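Local coordinates for protein extracellular endo-alpha-(1->5)-L-arabinanase 1 (Bacillus subtilis, PDB 1UV4) that hydrolyses internal alpha-1,5-L-arabinofuranosidic linkages of plant cell-wall arabinan, as a secreted, calcium-binding glycoside hydrolase of family 43, at residues I18-S23 with S106-S111; L27-T32 with G70-A75; N97-G102 with I121-S126; A176-G181 with M235-G240; I263-A268 with L279-L284. All coordinates share one frame; numbering follows the deposited sequence.

Contact 1. Residues I18-S23 with S106-S111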
# COMPACT_ATOMS: atom_id res chain seq x y z
N ILE A 18 -2.72 -9.36 7.60
CA ILE A 18 -3.04 -9.22 9.03
C ILE A 18 -3.43 -10.60 9.60
O ILE A 18 -3.93 -11.43 8.89
CB ILE A 18 -4.13 -8.16 9.24
CG1 ILE A 18 -4.29 -7.76 10.71
CG2 ILE A 18 -5.47 -8.61 8.58
CD1 ILE A 18 -5.07 -6.44 10.87
N LYS A 19 -3.11 -10.83 10.85
CA LYS A 19 -3.47 -12.05 11.58
C LYS A 19 -4.84 -11.88 12.21
O LYS A 19 -5.12 -10.83 12.82
CB LYS A 19 -2.44 -12.30 12.68
CG LYS A 19 -2.56 -13.66 13.38
CD LYS A 19 -1.92 -14.72 12.53
CE LYS A 19 -2.26 -16.13 12.99
NZ LYS A 19 -1.81 -16.37 14.43
N GLU A 20 -5.69 -12.90 12.12
CA GLU A 20 -6.94 -12.96 12.88
C GLU A 20 -7.13 -14.39 13.40
O GLU A 20 -7.27 -15.32 12.60
CB GLU A 20 -8.13 -12.55 12.09
CG GLU A 20 -9.44 -12.66 12.84
CD GLU A 20 -10.59 -12.33 11.93
OE1 GLU A 20 -11.06 -13.22 11.21
OE2 GLU A 20 -10.96 -11.15 11.87
N GLY A 21 -6.98 -14.58 14.70
CA GLY A 21 -7.11 -15.89 15.27
C GLY A 21 -5.99 -16.79 14.77
O GLY A 21 -4.83 -16.38 14.78
N SER A 22 -6.30 -18.02 14.33
CA SER A 22 -5.29 -18.98 13.90
C SER A 22 -4.93 -18.83 12.41
O SER A 22 -4.16 -19.65 11.90
CB SER A 22 -5.76 -20.42 14.17
OG SER A 22 -6.92 -20.70 13.38
N SER A 23 -5.43 -17.80 11.73
CA SER A 23 -5.18 -17.58 10.31
C SER A 23 -4.54 -16.25 10.00
O SER A 23 -4.75 -15.27 10.72
CB SER A 23 -6.45 -17.67 9.46
OG SER A 23 -7.04 -18.94 9.63
N SER A 106 -14.96 -3.41 9.89
CA SER A 106 -15.51 -4.72 10.28
C SER A 106 -14.99 -5.11 11.65
O SER A 106 -13.95 -4.63 12.09
CB SER A 106 -15.09 -5.83 9.31
OG SER A 106 -15.72 -7.05 9.64
N THR A 107 -15.69 -5.99 12.34
CA THR A 107 -15.14 -6.60 13.54
C THR A 107 -14.64 -8.00 13.26
O THR A 107 -14.18 -8.64 14.18
CB THR A 107 -16.16 -6.63 14.70
OG1 THR A 107 -17.40 -7.18 14.26
CG2 THR A 107 -16.49 -5.23 15.17
N SER A 108 -14.74 -8.48 12.02
CA SER A 108 -14.25 -9.83 11.69
C SER A 108 -13.99 -10.04 10.21
O SER A 108 -14.91 -10.01 9.37
CB SER A 108 -15.24 -10.89 12.17
OG SER A 108 -14.89 -12.19 11.69
N ILE A 109 -12.73 -10.30 9.86
CA ILE A 109 -12.37 -10.59 8.47
C ILE A 109 -12.91 -11.95 8.01
O ILE A 109 -13.33 -12.08 6.87
CB ILE A 109 -10.85 -10.56 8.28
CG1 ILE A 109 -10.29 -9.23 8.76
CG2 ILE A 109 -10.50 -10.81 6.83
CD1 ILE A 109 -8.78 -9.29 9.04
N SER A 110 -12.88 -12.94 8.89
CA SER A 110 -13.34 -14.29 8.55
C SER A 110 -14.84 -14.31 8.25
O SER A 110 -15.30 -15.11 7.43
CB SER A 110 -12.97 -15.33 9.64
OG SER A 110 -13.84 -15.32 10.76
N SER A 111 -15.60 -13.40 8.88
CA SER A 111 -17.06 -13.34 8.69
C SER A 111 -17.38 -12.70 7.34
O SER A 111 -18.38 -13.05 6.70
CB SER A 111 -17.76 -12.61 9.87
OG SER A 111 -17.80 -11.19 9.66
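The carboxylate of E20 receives two consecutive backbone N-H groups of the 106-111 loop, one on each oxygen. OE2 of E20 lies 2.8 Å from N of I109 (152° at the hydrogen), and OE1 of E20 lies 3.0 Å from N of S110 (146°). Both oxygens accept through their syn lone pairs, so the two donors enter on the inner side of the carboxylate and fix its rotation. The side chain reaches them with CG anti to the backbone N (chi1 177°) and extended beyond CG. Next to this pair, CG2 of I18 presses on CD1 of I109 at 3.4 Å. In the five-bladed propeller, the contact joins the first, inner-edge strand of one blade, 16-20, to the loop between strands 99-106 and 115-123 of the next. On the loop side, S106 OG accepts from S108 N in an ST turn (2.9 Å), and S108 OG accepts from S111 N, shaping the backbone that faces E20. On the other side, a type II' turn from E20 to S23 closes the hairpin of strands 16-20 and 23-29. Y85 adds a weak hydrogen bond from its hydroxyl to E20 OE2, and its side chain touches both isoleucines.

Contact 2. Residues L27-T32 with G70-A75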
# COMPACT_ATOMS: atom_id res chain seq x y z
N LEU A 27 -4.70 -9.43 1.65
CA LEU A 27 -5.63 -8.81 0.72
C LEU A 27 -4.82 -8.13 -0.37
O LEU A 27 -3.68 -7.71 -0.13
CB LEU A 27 -6.51 -7.78 1.40
CG LEU A 27 -7.39 -8.32 2.51
CD1 LEU A 27 -6.62 -8.51 3.76
CD2 LEU A 27 -8.59 -7.37 2.81
N GLY A 28 -5.38 -8.03 -1.58
CA GLY A 28 -4.68 -7.40 -2.69
C GLY A 28 -5.68 -6.80 -3.65
O GLY A 28 -6.88 -6.88 -3.48
N THR A 29 -5.13 -6.17 -4.67
CA THR A 29 -5.93 -5.69 -5.78
C THR A 29 -6.77 -6.82 -6.34
O THR A 29 -6.28 -7.93 -6.51
CB THR A 29 -5.02 -5.12 -6.84
OG1 THR A 29 -4.36 -3.97 -6.27
CG2 THR A 29 -5.71 -4.67 -8.10
N GLY A 30 -8.03 -6.53 -6.61
CA GLY A 30 -8.87 -7.51 -7.27
C GLY A 30 -8.29 -7.94 -8.62
O GLY A 30 -7.57 -7.18 -9.33
N LEU A 31 -8.57 -9.18 -9.00
CA LEU A 31 -8.32 -9.62 -10.37
C LEU A 31 -8.98 -8.70 -11.36
O LEU A 31 -10.09 -8.22 -11.11
CB LEU A 31 -8.75 -11.06 -10.59
CG LEU A 31 -8.18 -12.13 -9.66
CD1 LEU A 31 -8.69 -13.48 -10.06
CD2 LEU A 31 -6.63 -12.10 -9.61
N THR A 32 -8.29 -8.39 -12.45
CA THR A 32 -8.80 -7.39 -13.39
C THR A 32 -10.17 -7.76 -13.96
O THR A 32 -11.02 -6.87 -14.15
CB THR A 32 -7.81 -7.17 -14.55
OG1 THR A 32 -6.63 -6.55 -14.04
CG2 THR A 32 -8.37 -6.15 -15.58
N GLY A 70 -12.78 1.15 -13.04
CA GLY A 70 -12.58 -0.25 -13.35
C GLY A 70 -13.24 -1.13 -12.32
O GLY A 70 -13.34 -0.79 -11.16
N GLN A 71 -13.59 -2.33 -12.75
CA GLN A 71 -14.45 -3.16 -11.89
C GLN A 71 -13.68 -3.66 -10.67
O GLN A 71 -14.28 -3.86 -9.64
CB GLN A 71 -15.06 -4.30 -12.63
CG GLN A 71 -14.10 -5.32 -13.17
CD GLN A 71 -14.81 -6.43 -13.92
OE1 GLN A 71 -16.04 -6.58 -13.79
NE2 GLN A 71 -14.08 -7.15 -14.73
N ASN A 72 -12.36 -3.83 -10.78
CA ASN A 72 -11.56 -4.28 -9.66
C ASN A 72 -11.12 -3.08 -8.85
O ASN A 72 -10.75 -2.02 -9.39
CB ASN A 72 -10.34 -5.14 -10.12
CG ASN A 72 -9.25 -4.37 -10.91
OD1 ASN A 72 -8.05 -4.69 -10.78
ND2 ASN A 72 -9.67 -3.45 -11.78
N GLN A 73 -11.15 -3.22 -7.53
CA GLN A 73 -10.60 -2.17 -6.66
C GLN A 73 -9.14 -2.50 -6.30
O GLN A 73 -8.70 -3.62 -6.48
CB GLN A 73 -11.43 -1.93 -5.40
CG GLN A 73 -12.71 -1.11 -5.71
CD GLN A 73 -13.65 -1.85 -6.62
OE1 GLN A 73 -14.19 -2.92 -6.32
NE2 GLN A 73 -13.88 -1.28 -7.80
N TRP A 74 -8.37 -1.48 -5.90
CA TRP A 74 -6.92 -1.63 -5.86
C TRP A 74 -6.29 -1.34 -4.51
O TRP A 74 -6.73 -0.48 -3.76
CB TRP A 74 -6.17 -0.69 -6.85
CG TRP A 74 -6.66 -0.61 -8.25
CD1 TRP A 74 -7.57 -1.41 -8.89
CD2 TRP A 74 -6.31 0.40 -9.18
NE1 TRP A 74 -7.78 -0.97 -10.18
CE2 TRP A 74 -7.02 0.15 -10.37
CE3 TRP A 74 -5.46 1.51 -9.12
CZ2 TRP A 74 -6.88 0.95 -11.50
CZ3 TRP A 74 -5.34 2.30 -10.28
CH2 TRP A 74 -6.04 2.01 -11.42
N ALA A 75 -5.22 -2.06 -4.23
CA ALA A 75 -4.25 -1.67 -3.21
C ALA A 75 -4.86 -1.44 -1.83
O ALA A 75 -4.80 -0.38 -1.26
CB ALA A 75 -3.45 -0.47 -3.71
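With OG1 beside its own backbone N and CG2 anti to that N (chi1 -65°), T29 turns its hydroxyl to the backbone of A75 and its methyl toward Q73 O and the W74 side chain. A75 N donates to T29 OG1 at 2.9 Å, while T29 CG2 comes within 3.8 Å of W74 CD1, obliquely to the indole. The same hydroxyl is also hydrogen-bonded to OD2 of D14, so T29 OG1 ties the A75 backbone to that carboxylate. One residue on, the backbone takes over: G30 N donates to Q73 O at 3.0 Å, almost in line with the carbonyl. Farther along, at T32, Q71 supplies a third bond. Its chain is extended beyond CG, and NE2 gives a hydrogen to T32 O (3.1 Å, 158°); the donor lies in the carbonyl plane on a lone pair, and the acceptor lies close to the plane of the Q71 amide. Between these bonds N72 packs against the 27-32 backbone, its CB 3.2 Å from L31 O. The two chains run roughly antiparallel here, their end-to-end directions 151° apart. Strands 23-29 and 74-81 meet at this seam between successive blades of the five-bladed propeller, beside the catalytic centre: D14 is the inferred proton acceptor, and the A75 side chain lies about 3 Å from that of D133, the residue inferred to tune the catalytic glutamate.

Contact 3. Residues N97-G102 with I121-S126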
# COMPACT_ATOMS: atom_id res chain seq x y z
N ASN A 97 -5.67 9.86 -13.03
CA ASN A 97 -5.72 10.39 -11.66
C ASN A 97 -7.07 10.89 -11.22
O ASN A 97 -7.17 11.61 -10.22
CB ASN A 97 -4.62 11.42 -11.35
CG ASN A 97 -4.87 12.76 -11.96
OD1 ASN A 97 -5.57 12.90 -12.98
ND2 ASN A 97 -4.28 13.78 -11.35
N THR A 98 -8.12 10.44 -11.91
CA THR A 98 -9.46 10.55 -11.37
C THR A 98 -9.75 9.26 -10.59
O THR A 98 -10.03 8.22 -11.17
CB THR A 98 -10.45 10.78 -12.47
OG1 THR A 98 -10.11 12.00 -13.15
CG2 THR A 98 -11.84 11.02 -11.90
N SER A 99 -9.66 9.39 -9.27
CA SER A 99 -9.60 8.26 -8.35
C SER A 99 -10.15 8.61 -6.99
O SER A 99 -10.30 9.77 -6.65
CB SER A 99 -8.15 7.78 -8.17
OG SER A 99 -7.48 7.52 -9.37
N ALA A 100 -10.46 7.59 -6.20
CA ALA A 100 -10.90 7.84 -4.83
C ALA A 100 -10.42 6.75 -3.91
O ALA A 100 -10.27 5.61 -4.31
CB ALA A 100 -12.40 7.92 -4.74
N ILE A 101 -10.16 7.13 -2.67
CA ILE A 101 -9.89 6.15 -1.62
C ILE A 101 -11.14 6.08 -0.77
O ILE A 101 -11.66 7.10 -0.33
CB ILE A 101 -8.63 6.53 -0.76
CG1 ILE A 101 -7.36 6.39 -1.57
CG2 ILE A 101 -8.56 5.73 0.54
CD1 ILE A 101 -6.18 7.17 -1.05
N GLY A 102 -11.61 4.85 -0.56
CA GLY A 102 -12.75 4.58 0.31
C GLY A 102 -12.30 3.85 1.56
O GLY A 102 -11.15 3.42 1.69
N ILE A 121 -10.69 10.36 0.54
CA ILE A 121 -10.15 11.47 -0.25
C ILE A 121 -10.22 11.07 -1.69
O ILE A 121 -10.08 9.87 -2.03
CB ILE A 121 -8.70 11.80 0.23
CG1 ILE A 121 -8.18 13.11 -0.37
CG2 ILE A 121 -7.77 10.62 -0.03
CD1 ILE A 121 -6.99 13.64 0.30
N ARG A 122 -10.38 12.04 -2.57
CA ARG A 122 -10.40 11.77 -4.01
C ARG A 122 -9.41 12.72 -4.74
O ARG A 122 -8.86 13.70 -4.16
CB ARG A 122 -11.82 11.79 -4.57
CG ARG A 122 -12.60 13.04 -4.32
CD ARG A 122 -12.16 14.23 -5.06
NE ARG A 122 -13.24 15.23 -4.98
CZ ARG A 122 -14.23 15.38 -5.84
NH1 ARG A 122 -14.31 14.64 -6.94
NH2 ARG A 122 -15.14 16.32 -5.61
N SER A 123 -9.19 12.39 -6.00
CA SER A 123 -8.41 13.21 -6.90
C SER A 123 -9.12 13.35 -8.27
O SER A 123 -9.92 12.48 -8.64
CB SER A 123 -7.01 12.62 -7.13
OG SER A 123 -7.08 11.29 -7.61
N THR A 124 -8.88 14.45 -8.99
CA THR A 124 -9.33 14.63 -10.35
C THR A 124 -8.18 15.07 -11.20
O THR A 124 -7.08 15.26 -10.71
CB THR A 124 -10.44 15.73 -10.45
OG1 THR A 124 -9.89 17.04 -10.17
CG2 THR A 124 -11.60 15.51 -9.45
N SER A 125 -8.44 15.27 -12.50
CA SER A 125 -7.42 15.68 -13.43
C SER A 125 -6.85 17.01 -13.04
O SER A 125 -5.78 17.40 -13.52
CB SER A 125 -7.99 15.69 -14.85
OG SER A 125 -9.04 16.66 -14.98
N SER A 126 -7.59 17.75 -12.22
CA SER A 126 -7.13 19.05 -11.74
C SER A 126 -6.13 18.99 -10.59
O SER A 126 -5.48 20.01 -10.29
CB SER A 126 -8.32 19.88 -11.32
OG SER A 126 -9.07 20.15 -12.51
O HOH W 1 -11.21 14.46 -13.58
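The outer hairpin of one propeller blade, strands 99-106 and 115-123, ends here in a loop region beside residues that probably bind substrate, as in related enzymes. The short segments run antiparallel at 169°, their axes 4.7 Å apart. S99 and S123 form a hydrogen-bonded pair, as do I101 and I121; A100 and R122 form the non-hydrogen-bonded pair between them. I101 N donates to I121 O at 2.8 Å in a straight bond (179°), whereas the bond from S99 N to S123 O is longer, 3.2 Å, with its donor well above the carbonyl plane. On the face carrying S99, S123, I101 and I121, the two isoleucines lie side by side and point the same way, CD1 of I101 3.9 Å from CG2 of I121, and F148 of strand 144-148 packs on both. On the other face, A100 CB meets R122 CB. S99 OG hydrogen-bonds N130 OD1 and S92 OG. Beyond the regular pairs, T98 and S125 share a water, which T98 OG1 approaches to 2.7 Å and which accepts from S125 N. The N97 side chain reaches the loop after strand 115-123, where its ND2 donates to Y129 O, and it also touches W152. N130, A131 and W152 probably bind substrate, so the end of the hairpin probably helps to place them. With OG between its own N and carbonyl carbon (chi1 56°), S123 donates to N97 O at 2.6 Å from above the carbonyl plane, while its OG also accepts from A131 N.

Contact 4. Residues A176-G181 with M235-G240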
# COMPACT_ATOMS: atom_id res chain seq x y z
N ALA A 176 8.67 12.26 -3.78
CA ALA A 176 8.41 12.60 -5.19
C ALA A 176 9.60 12.16 -6.03
O ALA A 176 10.71 12.01 -5.54
CB ALA A 176 8.21 14.11 -5.30
N ARG A 177 9.39 12.00 -7.34
CA ARG A 177 10.47 11.79 -8.28
C ARG A 177 10.35 12.78 -9.44
O ARG A 177 10.03 12.40 -10.55
CB ARG A 177 10.52 10.38 -8.81
CG ARG A 177 10.70 9.31 -7.72
CD ARG A 177 10.83 7.95 -8.32
NE ARG A 177 12.13 7.70 -8.88
CZ ARG A 177 12.40 6.72 -9.72
NH1 ARG A 177 11.43 5.92 -10.16
NH2 ARG A 177 13.65 6.55 -10.16
N PRO A 178 10.66 14.04 -9.15
CA PRO A 178 10.43 15.14 -10.13
C PRO A 178 11.18 14.96 -11.43
O PRO A 178 10.68 15.45 -12.47
CB PRO A 178 10.91 16.38 -9.37
CG PRO A 178 11.74 15.88 -8.25
CD PRO A 178 11.22 14.55 -7.89
N ASN A 179 12.33 14.27 -11.39
CA ASN A 179 13.16 14.07 -12.59
C ASN A 179 13.09 12.67 -13.17
O ASN A 179 13.77 12.35 -14.15
CB ASN A 179 14.60 14.57 -12.33
CG ASN A 179 14.65 16.08 -12.15
OD1 ASN A 179 15.02 16.58 -11.09
ND2 ASN A 179 14.28 16.83 -13.20
N ASN A 180 12.20 11.83 -12.65
CA ASN A 180 11.98 10.49 -13.20
C ASN A 180 10.48 10.24 -13.37
O ASN A 180 9.97 9.17 -13.04
CB ASN A 180 12.60 9.41 -12.30
CG ASN A 180 14.10 9.32 -12.38
OD1 ASN A 180 14.67 8.59 -13.21
ND2 ASN A 180 14.78 10.05 -11.50
N GLY A 181 9.78 11.26 -13.86
CA GLY A 181 8.41 11.15 -14.26
C GLY A 181 7.40 10.92 -13.17
O GLY A 181 6.25 10.54 -13.45
N MET A 235 13.72 12.36 -0.02
CA MET A 235 12.78 11.60 -0.84
C MET A 235 11.90 12.49 -1.67
O MET A 235 11.29 12.03 -2.64
CB MET A 235 11.96 10.61 0.02
CG MET A 235 12.82 9.54 0.68
SD MET A 235 11.84 8.24 1.43
CE MET A 235 11.29 7.27 0.01
N LEU A 236 11.80 13.77 -1.34
CA LEU A 236 11.10 14.72 -2.25
C LEU A 236 11.86 15.04 -3.53
O LEU A 236 11.29 15.57 -4.48
CB LEU A 236 10.81 16.00 -1.51
CG LEU A 236 9.71 15.96 -0.48
CD1 LEU A 236 9.72 17.35 0.15
CD2 LEU A 236 8.35 15.65 -1.12
N GLU A 237 13.17 14.78 -3.53
CA GLU A 237 14.03 14.96 -4.69
C GLU A 237 14.49 13.64 -5.30
O GLU A 237 15.58 13.54 -5.88
CB GLU A 237 15.23 15.80 -4.28
CG GLU A 237 14.80 17.17 -3.79
CD GLU A 237 14.14 18.05 -4.88
OE1 GLU A 237 14.36 17.85 -6.11
OE2 GLU A 237 13.37 18.97 -4.49
N GLY A 238 13.65 12.61 -5.17
CA GLY A 238 13.94 11.34 -5.79
C GLY A 238 14.90 10.49 -4.97
O GLY A 238 15.31 9.40 -5.41
N GLY A 239 15.19 10.93 -3.75
CA GLY A 239 15.98 10.09 -2.85
C GLY A 239 15.24 8.83 -2.42
O GLY A 239 14.03 8.68 -2.57
N GLY A 240 16.00 7.93 -1.81
CA GLY A 240 15.48 6.64 -1.37
C GLY A 240 16.54 5.58 -1.58
O GLY A 240 17.08 5.39 -2.69
O HOH W 2 14.64 8.95 -8.07
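A176 N donates to M235 O at 2.9 Å with a nearly straight N-H (172°). The carbonyl of A176 then faces the second loop: its O lies 3.3 Å from G238 CA in a CA-H...O contact. G238 has positive phi, 82°, which lets the 235-240 loop turn past A176 and R177. The methyl of A176 sits against the peptide of L236, with A176 CB 3.5 Å from L236 O. P178 continues along the same peptide, its CD 3.6 Å from L236 O, and its ring lies at about a right angle to the E237 side chain. The E237 chain is bent at its second torsion (chi2 -65°), which brings OE1 back to within 3.9 Å of P178 CG. These loops join two blades of the five-bladed propeller: the 176-181 loop connects strand 170-175 to strand 184-192, while the loop 235-240 leads into strand 241-244, the outermost strand of the blade that begins with 184-192. A second polar link runs through water. R177 NE donates to a water at 2.9 Å, and that water donates to G238 O; it lies at the guanidinium edge, in plane. One face of the same guanidinium carries N180 CB, 3.6 Å above the plane and displaced from the centre of the group. R177 is held from outside both loops as well, its NH1 donating to A183 O and its guanidinium making a cation-pi contact with F202. The turn from R177 to N180 is type I, closed by N180 N donating to R177 O. The M235 side chain packs on A175, L198 and V200.

Contact 5. Residues I263-A268 with L279-L284. With EDO (1,2-ethanediol), chain E.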
# COMPACT_ATOMS: atom_id res chain seq x y z
N ILE A 263 7.70 -7.35 9.72
CA ILE A 263 7.48 -8.24 8.59
C ILE A 263 7.28 -7.37 7.40
O ILE A 263 6.52 -6.42 7.50
CB ILE A 263 6.22 -9.11 8.80
CG1 ILE A 263 6.37 -9.97 10.07
CG2 ILE A 263 5.95 -9.95 7.52
CD1 ILE A 263 5.13 -10.82 10.43
N LEU A 264 7.93 -7.67 6.27
CA LEU A 264 7.69 -6.96 5.03
C LEU A 264 7.07 -7.90 4.03
O LEU A 264 7.68 -8.91 3.68
CB LEU A 264 9.00 -6.37 4.47
CG LEU A 264 8.73 -5.39 3.32
CD1 LEU A 264 8.13 -4.10 3.79
CD2 LEU A 264 9.94 -5.13 2.45
N VAL A 265 5.86 -7.58 3.60
CA VAL A 265 5.22 -8.28 2.51
C VAL A 265 5.37 -7.44 1.26
O VAL A 265 5.43 -6.21 1.33
CB VAL A 265 3.70 -8.61 2.81
CG1 VAL A 265 3.58 -9.42 4.11
CG2 VAL A 265 2.84 -7.36 2.88
N ARG A 266 5.40 -8.10 0.13
CA ARG A 266 5.46 -7.36 -1.15
C ARG A 266 5.04 -8.32 -2.24
O ARG A 266 4.91 -9.53 -1.99
CB ARG A 266 6.88 -6.85 -1.44
CG ARG A 266 7.87 -7.87 -1.86
CD ARG A 266 8.81 -8.13 -0.84
NE ARG A 266 9.92 -9.05 -1.18
CZ ARG A 266 10.41 -9.90 -0.31
NH1 ARG A 266 9.91 -9.97 0.91
NH2 ARG A 266 11.44 -10.65 -0.63
N HIS A 267 4.80 -7.80 -3.44
CA HIS A 267 4.66 -8.67 -4.61
C HIS A 267 5.96 -8.66 -5.38
O HIS A 267 6.77 -7.75 -5.26
CB HIS A 267 3.47 -8.27 -5.49
CG HIS A 267 3.56 -6.90 -6.12
ND1 HIS A 267 2.70 -5.87 -5.82
CD2 HIS A 267 4.43 -6.41 -7.04
CE1 HIS A 267 3.05 -4.79 -6.50
NE2 HIS A 267 4.11 -5.09 -7.23
N ALA A 268 6.19 -9.69 -6.20
CA ALA A 268 7.27 -9.68 -7.19
C ALA A 268 6.87 -10.66 -8.27
O ALA A 268 6.06 -11.59 -8.01
CB ALA A 268 8.59 -10.04 -6.58
N LEU A 279 3.02 -13.15 -3.69
CA LEU A 279 3.28 -12.59 -2.35
C LEU A 279 4.57 -13.16 -1.78
O LEU A 279 4.67 -14.36 -1.57
CB LEU A 279 2.12 -12.93 -1.44
CG LEU A 279 2.22 -12.54 0.02
CD1 LEU A 279 2.42 -11.08 0.21
CD2 LEU A 279 0.98 -12.96 0.77
N LEU A 280 5.55 -12.29 -1.52
CA LEU A 280 6.83 -12.66 -0.91
C LEU A 280 6.88 -11.97 0.45
O LEU A 280 6.45 -10.84 0.64
CB LEU A 280 8.01 -12.22 -1.73
CG LEU A 280 8.40 -13.10 -2.91
CD1 LEU A 280 7.35 -13.23 -3.96
CD2 LEU A 280 9.69 -12.58 -3.54
N ILE A 281 7.40 -12.70 1.43
CA ILE A 281 7.41 -12.21 2.81
C ILE A 281 8.78 -12.43 3.43
O ILE A 281 9.33 -13.52 3.32
CB ILE A 281 6.32 -12.93 3.64
CG1 ILE A 281 4.94 -12.87 2.96
CG2 ILE A 281 6.28 -12.34 5.05
CD1 ILE A 281 3.87 -13.53 3.75
N ASN A 282 9.31 -11.40 4.08
CA ASN A 282 10.56 -11.50 4.83
C ASN A 282 10.40 -10.92 6.21
O ASN A 282 9.60 -10.04 6.42
CB ASN A 282 11.68 -10.66 4.17
CG ASN A 282 12.40 -11.39 3.08
OD1 ASN A 282 11.82 -11.60 2.02
ND2 ASN A 282 13.66 -11.73 3.31
N ASP A 283 11.23 -11.36 7.16
CA ASP A 283 11.39 -10.62 8.41
C ASP A 283 12.08 -9.31 8.09
O ASP A 283 12.86 -9.20 7.14
CB ASP A 283 12.28 -11.38 9.32
CG ASP A 283 11.74 -12.74 9.65
OD1 ASP A 283 10.59 -12.81 10.13
OD2 ASP A 283 12.37 -13.79 9.44
N LEU A 284 11.77 -8.30 8.89
CA LEU A 284 12.37 -6.96 8.79
C LEU A 284 13.08 -6.68 10.09
O LEU A 284 12.53 -6.88 11.19
CB LEU A 284 11.27 -5.92 8.60
CG LEU A 284 11.49 -4.63 7.84
CD1 LEU A 284 12.20 -4.84 6.54
CD2 LEU A 284 10.11 -3.99 7.66
C1 EDO E . 12.37 -10.06 -4.64
O1 EDO E . 11.88 -9.57 -3.40
C2 EDO E . 13.68 -10.79 -4.44
O2 EDO E . 14.75 -9.86 -4.40
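Strands 263-268 and 279-283 run antiparallel as a hairpin, their axes 4.7 Å apart at 151°, with L264-N282 and R266-L280 as hydrogen-bonded pairs. On the face of these four residues, R266 grips N282 end-on: NH1 and NH2 both donate to N282 OD1, at 2.7 and 2.8 Å. Both nitrogens come from the same face of the amide, and OD1 stays close to the guanidinium plane, the two planes being 45° apart. The bent R266 chain (chi2 -108°) folds its flat group back across the neighbouring strand, so that L280 CB sits 3.6 Å above the centre of one guanidinium face. A bound 1,2-ethanediol, probably from the crystallisation liquor, lies at the NE/NH2 edge: its O1 accepts from NE and NH2 of R266, each at 3.0 Å, and it also bonds to D244. On the face of I263, V265 and I281 the contacts are apolar: I263 CG2 meets I281 CG2 tightly at 3.5 Å, and V265 CG1 lies alongside I281 CG1 at 3.9 Å. Strands 4-8 and 250-259 flank the hairpin, the latter carrying the calcium ligand D257 beside V265. One four-stranded sheet thus combines the N-terminal strand with C-terminal ones, the closure that seals the ring in many beta-propellers.

Overall arrangement
The five contacts are spread around a five-bladed propeller. Contacts 1 and 2 both join the blade that holds strands 16-20 and 23-29 to the blade that holds strands 74-81 and 99-106, with centres 20 Å apart: contact 1 lies toward the surface, contact 2 beside D14 and D133. Contact 3 belongs to the second of these blades, its nearest atoms about 6 Å from contact 2, and extends toward the probable substrate-binding residues N130 and W152. Contact 4 links later blades, with the R177 side chain about 9 Å from that of the inferred proton donor E185. Contact 5, across the chain's centre from contact 3, has the V265 side chain about 8 Å from a bound calcium ion; the A75 side chain of contact 2 is about 5 Å from a bound calcium ion.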